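Local atomic coordinates of inositol-3-phosphate synthase (Caenorhabditis elegans, PDB entry 1VKO), a protein that belongs to the inositol-phosphate synthase family, has a Rossmann-type nucleotide-binding domain, and holds nicotinamide-adenine-dinucleotide in this structure. Residues V93-A98 with L447-A452; Q135-V140 with D520-F525; S162-N165 with G171-K174; N213-P216 with E222-E225. All blocks are in the same frame, centred on the assembly; numbering follows the deposited sequence.

Interaction 1 (V93-A98 with L447-A452)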
# COMPACT_ATOMS: atom_id res chain seq x y z
N VAL A 93 -4.14 -23.58 -23.65
CA VAL A 93 -4.85 -24.73 -24.23
C VAL A 93 -6.11 -25.02 -23.40
O VAL A 93 -7.20 -25.14 -23.94
CB VAL A 93 -3.94 -26.01 -24.31
CG1 VAL A 93 -4.65 -27.19 -24.98
CG2 VAL A 93 -2.67 -25.72 -25.04
N GLY A 94 -5.95 -25.11 -22.09
CA GLY A 94 -7.06 -25.40 -21.19
C GLY A 94 -8.26 -24.51 -21.40
O GLY A 94 -9.39 -25.00 -21.53
N SER A 95 -8.02 -23.20 -21.42
CA SER A 95 -9.07 -22.20 -21.54
C SER A 95 -9.81 -22.21 -22.88
O SER A 95 -11.01 -21.85 -22.91
CB SER A 95 -8.52 -20.80 -21.27
OG SER A 95 -7.87 -20.75 -20.02
N ILE A 96 -9.13 -22.57 -23.96
CA ILE A 96 -9.82 -22.78 -25.28
C ILE A 96 -10.87 -23.88 -25.14
O ILE A 96 -12.05 -23.68 -25.45
CB ILE A 96 -8.77 -23.01 -26.43
CG1 ILE A 96 -7.96 -21.72 -26.66
CG2 ILE A 96 -9.40 -23.32 -27.72
CD1 ILE A 96 -6.71 -21.89 -27.49
N PHE A 97 -10.46 -25.02 -24.63
CA PHE A 97 -11.40 -26.13 -24.41
C PHE A 97 -12.51 -25.69 -23.51
O PHE A 97 -13.67 -25.96 -23.75
CB PHE A 97 -10.67 -27.30 -23.76
CG PHE A 97 -9.86 -28.13 -24.72
CD1 PHE A 97 -10.40 -28.50 -25.96
CD2 PHE A 97 -8.59 -28.55 -24.38
CE1 PHE A 97 -9.65 -29.26 -26.85
CE2 PHE A 97 -7.84 -29.34 -25.26
CZ PHE A 97 -8.36 -29.68 -26.49
N ALA A 98 -12.13 -24.99 -22.44
CA ALA A 98 -13.05 -24.60 -21.42
C ALA A 98 -14.08 -23.68 -22.01
O ALA A 98 -15.26 -23.83 -21.70
CB ALA A 98 -12.30 -23.95 -20.29
N LEU A 447 -3.17 -12.98 -24.04
CA LEU A 447 -2.24 -12.23 -24.89
C LEU A 447 -1.63 -13.16 -25.92
O LEU A 447 -1.25 -12.74 -27.01
CB LEU A 447 -1.13 -11.58 -24.06
CG LEU A 447 -1.27 -10.18 -23.44
CD1 LEU A 447 -2.58 -9.97 -22.71
CD2 LEU A 447 -0.11 -9.91 -22.49
N ILE A 448 -1.52 -14.42 -25.57
CA ILE A 448 -1.10 -15.38 -26.54
C ILE A 448 -2.20 -15.47 -27.59
O ILE A 448 -1.90 -15.52 -28.78
CB ILE A 448 -0.82 -16.73 -25.90
CG1 ILE A 448 0.50 -16.68 -25.12
CG2 ILE A 448 -0.77 -17.81 -27.02
CD1 ILE A 448 0.71 -17.84 -24.20
N TYR A 449 -3.48 -15.46 -27.18
CA TYR A 449 -4.55 -15.54 -28.18
C TYR A 449 -4.53 -14.28 -29.02
O TYR A 449 -4.69 -14.38 -30.21
CB TYR A 449 -5.95 -15.74 -27.60
CG TYR A 449 -6.14 -16.86 -26.63
CD1 TYR A 449 -5.51 -18.08 -26.80
CD2 TYR A 449 -6.97 -16.68 -25.54
CE1 TYR A 449 -5.72 -19.12 -25.89
CE2 TYR A 449 -7.18 -17.70 -24.62
CZ TYR A 449 -6.56 -18.90 -24.81
OH TYR A 449 -6.73 -19.87 -23.86
N ASP A 450 -4.28 -13.11 -28.44
CA ASP A 450 -4.29 -11.90 -29.24
C ASP A 450 -3.15 -11.83 -30.25
O ASP A 450 -3.35 -11.36 -31.39
CB ASP A 450 -4.24 -10.65 -28.39
CG ASP A 450 -5.46 -10.49 -27.48
OD1 ASP A 450 -6.60 -10.77 -27.95
OD2 ASP A 450 -5.37 -10.05 -26.30
N LEU A 451 -1.95 -12.25 -29.84
CA LEU A 451 -0.80 -12.18 -30.76
C LEU A 451 -1.08 -13.08 -31.98
O LEU A 451 -0.95 -12.67 -33.14
CB LEU A 451 0.50 -12.55 -30.06
CG LEU A 451 1.05 -11.59 -28.98
CD1 LEU A 451 1.85 -12.39 -27.97
CD2 LEU A 451 1.88 -10.46 -29.57
N ALA A 452 -1.48 -14.32 -31.72
CA ALA A 452 -1.78 -15.22 -32.81
C ALA A 452 -2.82 -14.53 -33.72
O ALA A 452 -2.68 -14.54 -34.95
CB ALA A 452 -2.29 -16.56 -32.28

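Interaction 2 (Q135-V140 with D520-F525)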
# COMPACT_ATOMS: atom_id res chain seq x y z
N GLN A 135 -29.45 8.65 -29.38
CA GLN A 135 -28.84 9.60 -28.41
C GLN A 135 -27.72 8.93 -27.62
O GLN A 135 -27.72 8.93 -26.40
CB GLN A 135 -29.91 10.17 -27.48
CG GLN A 135 -31.03 10.87 -28.22
CD GLN A 135 -32.14 11.37 -27.32
OE1 GLN A 135 -32.25 10.98 -26.15
NE2 GLN A 135 -32.99 12.22 -27.88
N ASN A 136 -26.74 8.39 -28.33
CA ASN A 136 -25.83 7.39 -27.81
C ASN A 136 -24.47 7.42 -28.50
O ASN A 136 -24.38 7.57 -29.72
CB ASN A 136 -26.43 6.03 -28.10
CG ASN A 136 -26.56 5.19 -26.89
OD1 ASN A 136 -27.43 5.44 -26.06
ND2 ASN A 136 -25.72 4.17 -26.77
N GLN A 137 -23.42 7.29 -27.68
CA GLN A 137 -22.08 6.90 -28.15
C GLN A 137 -22.10 5.45 -28.67
O GLN A 137 -22.67 4.55 -28.03
CB GLN A 137 -21.06 7.06 -27.02
CG GLN A 137 -20.86 8.49 -26.48
CD GLN A 137 -20.07 9.36 -27.42
OE1 GLN A 137 -20.20 9.25 -28.64
NE2 GLN A 137 -19.24 10.24 -26.87
N ILE A 138 -21.52 5.24 -29.84
CA ILE A 138 -21.52 3.94 -30.51
C ILE A 138 -20.20 3.23 -30.27
O ILE A 138 -19.15 3.65 -30.76
CB ILE A 138 -21.78 4.08 -32.06
CG1 ILE A 138 -23.17 4.66 -32.34
CG2 ILE A 138 -21.61 2.74 -32.76
CD1 ILE A 138 -24.36 3.76 -31.88
N PHE A 139 -20.27 2.13 -29.52
CA PHE A 139 -19.11 1.32 -29.24
C PHE A 139 -19.34 -0.09 -29.76
O PHE A 139 -20.33 -0.73 -29.42
CB PHE A 139 -18.87 1.31 -27.73
CG PHE A 139 -18.17 2.55 -27.21
CD1 PHE A 139 -16.77 2.60 -27.13
CD2 PHE A 139 -18.90 3.65 -26.77
CE1 PHE A 139 -16.11 3.73 -26.65
CE2 PHE A 139 -18.24 4.80 -26.29
CZ PHE A 139 -16.85 4.83 -26.24
N VAL A 140 -18.45 -0.57 -30.62
CA VAL A 140 -18.61 -1.92 -31.12
C VAL A 140 -17.45 -2.79 -30.68
O VAL A 140 -16.33 -2.28 -30.45
CB VAL A 140 -18.74 -1.99 -32.65
CG1 VAL A 140 -20.01 -1.27 -33.12
CG2 VAL A 140 -17.45 -1.49 -33.33
N ASP A 520 -12.17 11.14 -31.75
CA ASP A 520 -11.43 11.57 -30.53
C ASP A 520 -11.64 13.06 -30.27
O ASP A 520 -11.27 13.57 -29.23
CB ASP A 520 -9.93 11.21 -30.57
CG ASP A 520 -9.15 11.88 -31.71
OD1 ASP A 520 -9.72 12.18 -32.75
OD2 ASP A 520 -7.93 12.16 -31.66
N MET A 521 -12.29 13.73 -31.23
CA MET A 521 -12.66 15.12 -31.06
C MET A 521 -14.02 15.31 -31.65
O MET A 521 -14.14 15.70 -32.81
CB MET A 521 -11.68 16.06 -31.77
CG MET A 521 -12.05 17.52 -31.56
SD MET A 521 -11.26 18.67 -32.70
CE MET A 521 -12.13 18.19 -34.21
N GLN A 522 -15.05 15.06 -30.86
CA GLN A 522 -16.42 15.14 -31.33
C GLN A 522 -16.90 16.57 -31.24
O GLN A 522 -17.62 16.94 -30.33
CB GLN A 522 -17.30 14.20 -30.54
CG GLN A 522 -16.66 12.89 -30.35
CD GLN A 522 -17.59 11.90 -29.77
OE1 GLN A 522 -17.59 11.67 -28.56
NE2 GLN A 522 -18.43 11.33 -30.61
N ILE A 523 -16.48 17.37 -32.21
CA ILE A 523 -16.74 18.80 -32.22
C ILE A 523 -18.26 19.11 -32.45
O ILE A 523 -18.71 20.23 -32.19
CB ILE A 523 -15.72 19.49 -33.21
CG1 ILE A 523 -15.65 21.01 -33.02
CG2 ILE A 523 -15.96 19.03 -34.67
CD1 ILE A 523 -14.63 21.75 -33.89
N GLU A 524 -19.04 18.10 -32.87
CA GLU A 524 -20.48 18.27 -33.07
C GLU A 524 -21.16 18.74 -31.82
O GLU A 524 -22.28 19.26 -31.90
CB GLU A 524 -21.24 16.97 -33.37
CG GLU A 524 -20.68 16.02 -34.36
CD GLU A 524 -19.76 15.04 -33.70
OE1 GLU A 524 -18.65 15.48 -33.37
OE2 GLU A 524 -20.15 13.86 -33.54
N PHE A 525 -20.53 18.48 -30.66
CA PHE A 525 -21.20 18.71 -29.38
C PHE A 525 -21.13 20.15 -28.90
O PHE A 525 -21.83 20.54 -27.97
CB PHE A 525 -20.60 17.81 -28.30
CG PHE A 525 -20.75 16.37 -28.56
CD1 PHE A 525 -21.74 15.89 -29.41
CD2 PHE A 525 -19.93 15.47 -27.90
CE1 PHE A 525 -21.90 14.53 -29.62
CE2 PHE A 525 -20.08 14.11 -28.11
CZ PHE A 525 -21.06 13.64 -28.99

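Interaction 3 (S162-N165 with G171-K174)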
# COMPACT_ATOMS: atom_id res chain seq x y z
N SER A 162 9.83 -31.03 -21.21
CA SER A 162 9.19 -31.91 -20.22
C SER A 162 8.08 -32.73 -20.86
O SER A 162 7.21 -32.17 -21.54
CB SER A 162 8.57 -31.11 -19.09
OG SER A 162 7.92 -32.02 -18.20
N ASP A 163 8.07 -34.04 -20.65
CA ASP A 163 7.08 -34.86 -21.36
C ASP A 163 5.70 -34.95 -20.70
O ASP A 163 4.77 -35.58 -21.27
CB ASP A 163 7.63 -36.27 -21.69
CG ASP A 163 7.80 -37.12 -20.47
OD1 ASP A 163 7.77 -36.57 -19.34
OD2 ASP A 163 7.97 -38.35 -20.54
N SER A 164 5.55 -34.34 -19.52
CA SER A 164 4.28 -34.28 -18.81
C SER A 164 3.14 -33.90 -19.73
O SER A 164 3.27 -32.96 -20.53
CB SER A 164 4.35 -33.26 -17.69
OG SER A 164 5.35 -33.63 -16.76
N ASN A 165 2.04 -34.64 -19.63
CA ASN A 165 0.84 -34.36 -20.43
C ASN A 165 0.13 -33.14 -19.84
O ASN A 165 0.29 -32.84 -18.66
CB ASN A 165 -0.13 -35.56 -20.42
CG ASN A 165 -0.66 -35.85 -19.03
OD1 ASN A 165 -1.53 -35.12 -18.52
ND2 ASN A 165 -0.11 -36.88 -18.39
N GLY A 171 -1.88 -29.36 -13.09
CA GLY A 171 -1.63 -29.59 -11.69
C GLY A 171 -0.34 -28.91 -11.28
O GLY A 171 -0.24 -28.35 -10.17
N ARG A 172 0.64 -28.97 -12.18
CA ARG A 172 1.92 -28.31 -11.99
C ARG A 172 1.68 -26.83 -11.87
O ARG A 172 2.19 -26.22 -10.97
CB ARG A 172 2.82 -28.57 -13.21
CG ARG A 172 4.30 -28.36 -13.02
CD ARG A 172 5.19 -29.09 -14.05
NE ARG A 172 4.68 -29.05 -15.43
CZ ARG A 172 5.21 -29.72 -16.48
NH1 ARG A 172 6.30 -30.47 -16.29
NH2 ARG A 172 4.67 -29.63 -17.71
N ALA A 173 0.89 -26.26 -12.78
CA ALA A 173 0.81 -24.80 -12.93
C ALA A 173 0.03 -24.14 -11.80
O ALA A 173 0.41 -23.04 -11.33
CB ALA A 173 0.20 -24.48 -14.27
N LYS A 174 -1.04 -24.80 -11.34
CA LYS A 174 -1.84 -24.32 -10.18
C LYS A 174 -2.64 -23.07 -10.54
O LYS A 174 -2.81 -22.18 -9.70
CB LYS A 174 -0.95 -24.01 -8.95
CG LYS A 174 -0.12 -25.20 -8.46
CD LYS A 174 0.46 -24.95 -7.09
CE LYS A 174 1.88 -24.41 -7.11
NZ LYS A 174 2.87 -25.49 -7.44
O HOH W 1 4.89 -30.94 -20.20

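Interaction 4 (N213-P216 with E222-E225)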
# COMPACT_ATOMS: atom_id res chain seq x y z
N ASN A 213 12.49 -34.75 -22.31
CA ASN A 213 11.80 -34.83 -23.60
C ASN A 213 12.61 -34.00 -24.61
O ASN A 213 12.14 -32.98 -25.10
CB ASN A 213 10.39 -34.22 -23.45
CG ASN A 213 9.41 -34.67 -24.51
OD1 ASN A 213 9.50 -35.78 -25.02
ND2 ASN A 213 8.44 -33.81 -24.83
N VAL A 214 13.85 -34.43 -24.91
CA VAL A 214 14.72 -33.69 -25.83
C VAL A 214 15.17 -34.42 -27.09
O VAL A 214 15.44 -35.62 -27.06
CB VAL A 214 15.95 -33.01 -25.09
CG1 VAL A 214 15.65 -32.76 -23.61
CG2 VAL A 214 17.22 -33.78 -25.25
N ILE A 215 15.24 -33.68 -28.19
CA ILE A 215 15.76 -34.19 -29.48
C ILE A 215 17.21 -34.65 -29.26
O ILE A 215 18.00 -33.86 -28.77
CB ILE A 215 15.76 -33.05 -30.59
CG1 ILE A 215 14.47 -32.21 -30.64
CG2 ILE A 215 16.12 -33.60 -31.95
CD1 ILE A 215 13.25 -32.96 -30.88
N PRO A 216 17.58 -35.88 -29.63
CA PRO A 216 18.96 -36.37 -29.44
C PRO A 216 20.02 -35.55 -30.23
O PRO A 216 19.66 -34.76 -31.09
CB PRO A 216 18.90 -37.79 -29.97
CG PRO A 216 17.45 -38.19 -29.89
CD PRO A 216 16.72 -36.92 -30.23
N GLU A 222 20.68 -30.68 -37.89
CA GLU A 222 19.73 -31.77 -37.74
C GLU A 222 18.57 -31.33 -36.88
O GLU A 222 17.43 -31.64 -37.19
CB GLU A 222 20.37 -32.97 -37.13
CG GLU A 222 21.24 -33.76 -38.07
CD GLU A 222 21.16 -35.23 -37.76
OE1 GLU A 222 21.31 -35.56 -36.56
OE2 GLU A 222 20.90 -36.03 -38.71
N HIS A 223 18.85 -30.54 -35.83
CA HIS A 223 17.78 -29.98 -35.01
C HIS A 223 16.85 -29.11 -35.82
O HIS A 223 15.63 -29.27 -35.74
CB HIS A 223 18.31 -29.27 -33.79
CG HIS A 223 18.96 -30.20 -32.82
ND1 HIS A 223 19.97 -29.81 -31.96
CD2 HIS A 223 18.77 -31.52 -32.60
CE1 HIS A 223 20.38 -30.85 -31.26
NE2 HIS A 223 19.67 -31.90 -31.63
N LEU A 224 17.43 -28.23 -36.64
CA LEU A 224 16.69 -27.34 -37.52
C LEU A 224 15.73 -28.11 -38.40
O LEU A 224 14.57 -27.74 -38.56
CB LEU A 224 17.65 -26.53 -38.39
CG LEU A 224 17.00 -25.72 -39.50
CD1 LEU A 224 15.99 -24.76 -38.96
CD2 LEU A 224 18.09 -24.97 -40.22
N GLU A 225 16.23 -29.20 -38.96
CA GLU A 225 15.47 -30.04 -39.86
C GLU A 225 14.37 -30.77 -39.12
O GLU A 225 13.32 -31.04 -39.69
CB GLU A 225 16.41 -31.04 -40.53
CG GLU A 225 17.11 -30.50 -41.76
CD GLU A 225 16.15 -30.07 -42.85
OE1 GLU A 225 15.02 -30.62 -42.95
OE2 GLU A 225 16.53 -29.17 -43.61

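Interaction 1 (V93-A98 with L447-A452)
Tyr449 has CG anti to its carbonyl carbon (chi1 -51°), which sends the phenol ring out from helix 440-458 toward helix 87-100. Ile96 turns CG1 the same way, anti to the carbonyl carbon (chi1 -67°), and CG1 and CD1 then reach the CE1 corner of that ring. The contact joins two helices of the Rossmann-type nucleotide-binding domain. They come from distant parts of the chain and are bridged here by one long aromatic side chain. The nearest CA atoms, those of Ile96 and Tyr449, are still 9.4 Å apart. Tyr449 spans most of that distance and gives the larger share of the buried surface.

Ile96 and Tyr449 lie alongside one another, pointing opposite ways. Ile96 CD1 lies 3.3 Å from Tyr449 CE1, and its approach to the ring is oblique. Ile96 CG1 follows at 3.5 Å from the same CE1. Ser95 takes the ring edge: its CB sits near the ring plane, 3.3 Å from Tyr449 OH.

No hydrogen bond joins the two segments. The polar ends are satisfied on helix 87-100 just before residue 93. Tyr449 OH bonds to the carbonyl oxygen of Ala92, and Ser95 OG to that of Thr91. The phenol thus reaches a backbone oxygen of the other helix, which should help to set where its tip lies. Tyr116 meets the Tyr449 ring nearly at right angles. Phe425 of the second subunit packs on Ser95, so the subunit interface is close by. At the tip of the phenol, Ile96 CG1 lies 3.6 Å from Tyr449 OH.

Interaction 2 (Q135-V140 with D520-F525)
Gln137 and Gln522 join their amides across this surface contact. From CB, the Gln137 chain sets CG anti to the carbonyl carbon, then folds about the CB-CG bond (chi2 -74°). This bend brings CD to 3.6 Å from Gln522 OE1. At the tip, Gln137 NE2 donates a nearly straight bond to Gln522 OE1, 2.8 Å long with an N-H...O angle of 170°. The donor lies in the carbonyl plane, on a lone pair of OE1. Gln522 NE2 returns a weak bond to Gln137 OE1 at 3.4 Å. The two side chains approach from opposite directions and their amide planes are only 9° apart, so they form a cyclic pair with one strong and one weak arm. Gln137 OE1 also accepts from His127 NE2, which supports this placing of the amide O and N. Gln137 NE2 has a further neighbour at the edge of the Phe525 ring, with CE2 at 4.1 Å.

Gln137 belongs to strand 136-141, which pairs antiparallel with strand 125-131 in a two-stranded hairpin. Gln522 is the centre of an inverse gamma turn in the chain beyond helix 498-513. Pro493 of the second subunit packs on both Gln137 and Phe525, so the hairpin and the C-terminal chain meet beside the subunit interface.

Interaction 3 (S162-N165 with G171-K174)
Arg172 reaches back from its helix to Ser162 and Ser164, and these three residues make up nearly all of the buried surface. The arginine chain bends at chi3 (42°), which turns the guanidinium onto the loop. Its NH1 donates to Ser162 OG at 2.9 Å, with an N-H...O angle of 163°. The hydroxyl lies at the guanidinium edge, only 2° out of its plane.

Ser164 meets the same group obliquely. Its CB is 3.6 Å from Arg172 NH2. Its OG lies 3.3 Å from Arg172 NH1, but the angle is too poor for a hydrogen bond. Ser164 OG instead donates a weak bond to Ser162 OG, which thus accepts from both partners.

A water sits in the guanidinium plane and accepts from Arg172 NH2 at 2.8 Å. It donates to Ser162 O and to Ser164 O, the latter at 2.6 Å. One arginine therefore holds a hydroxyl directly and two backbone carbonyls through water, which ties the loop to the helix at several points. Arg172 NH2 also donates to Gly85 O, and Arg210 lies close with like charge.

The side chain of Ser162 is about 4 Å from the bound nicotinamide-adenine-dinucleotide. The loop follows strand 154-159, an outer strand of the parallel sheet, and runs into helix 168-173. Asn165 OD1 caps that helix start at the backbone N of Glu168, and Gly85 lies between strand 77-82 and helix 87-100.

Interaction 4 (N213-P216 with E222-E225)
A side chain-to-backbone hydrogen bond from His223 to Pro216, backed by packing on Ile215, ties the loop 213-216 to helix 220-238, which begins a few residues later in the chain. The contact is local and largely buried, in the Rossmann-type domain. Its two segments are six residues apart.

His223 carries it from the first turns of the helix. The imidazole NE2 donates to the backbone O of Pro216 at 2.9 Å, with an N-H...O angle of 161°. The oxygen is at the ring edge, only 4° out of its plane. Relative to the Pro216 carbonyl plane, the donor stands 36° above and is not on a lone pair.

Ile215 supplies the apolar part. Its CG2 is anti to the backbone N and lies 3.4 Å from His223 CD2, meeting the ring obliquely. The CB of Ile215 is also near, 3.9 Å from His223 CD2. Ile215 and His223 lie side by side, pointing opposite ways. The loop itself is held by backbone bonds from Asn213 and Ile215 to Ser196.

The other ring nitrogen, His223 ND1, is hydrogen-bonded to the hydroxyl of Tyr199. Both nitrogens of this buried imidazole therefore have partners, which should fix the rotation of the ring. Because a carbonyl oxygen can only accept, NE2 must carry a hydrogen. In this way the ring joins the helix to Pro216 and Tyr199 at once.

How the interactions relate
Interactions 1, 3 and 4 lie in the Rossmann-type domain. Interaction 2 lies far from them, on the surface of the chain where the second subunit packs, its centre about 56 Å from that of interaction 4. Interactions 3 and 4 come in series along the chain, with centres about 21 Å apart. They touch where Asp163 N lies 3.6 Å from Asn213 CB. Both fall within the span that interaction 1 closes, and that span crosses the one closed by interaction 2. Interactions 1 and 3 have centres about 17 Å apart and do not touch. Interactions 3 and 4 each tie a loop to the helix that follows it, on the side of the bound dinucleotide, while interactions 1 and 2 join distant chain segments, both touching the second subunit.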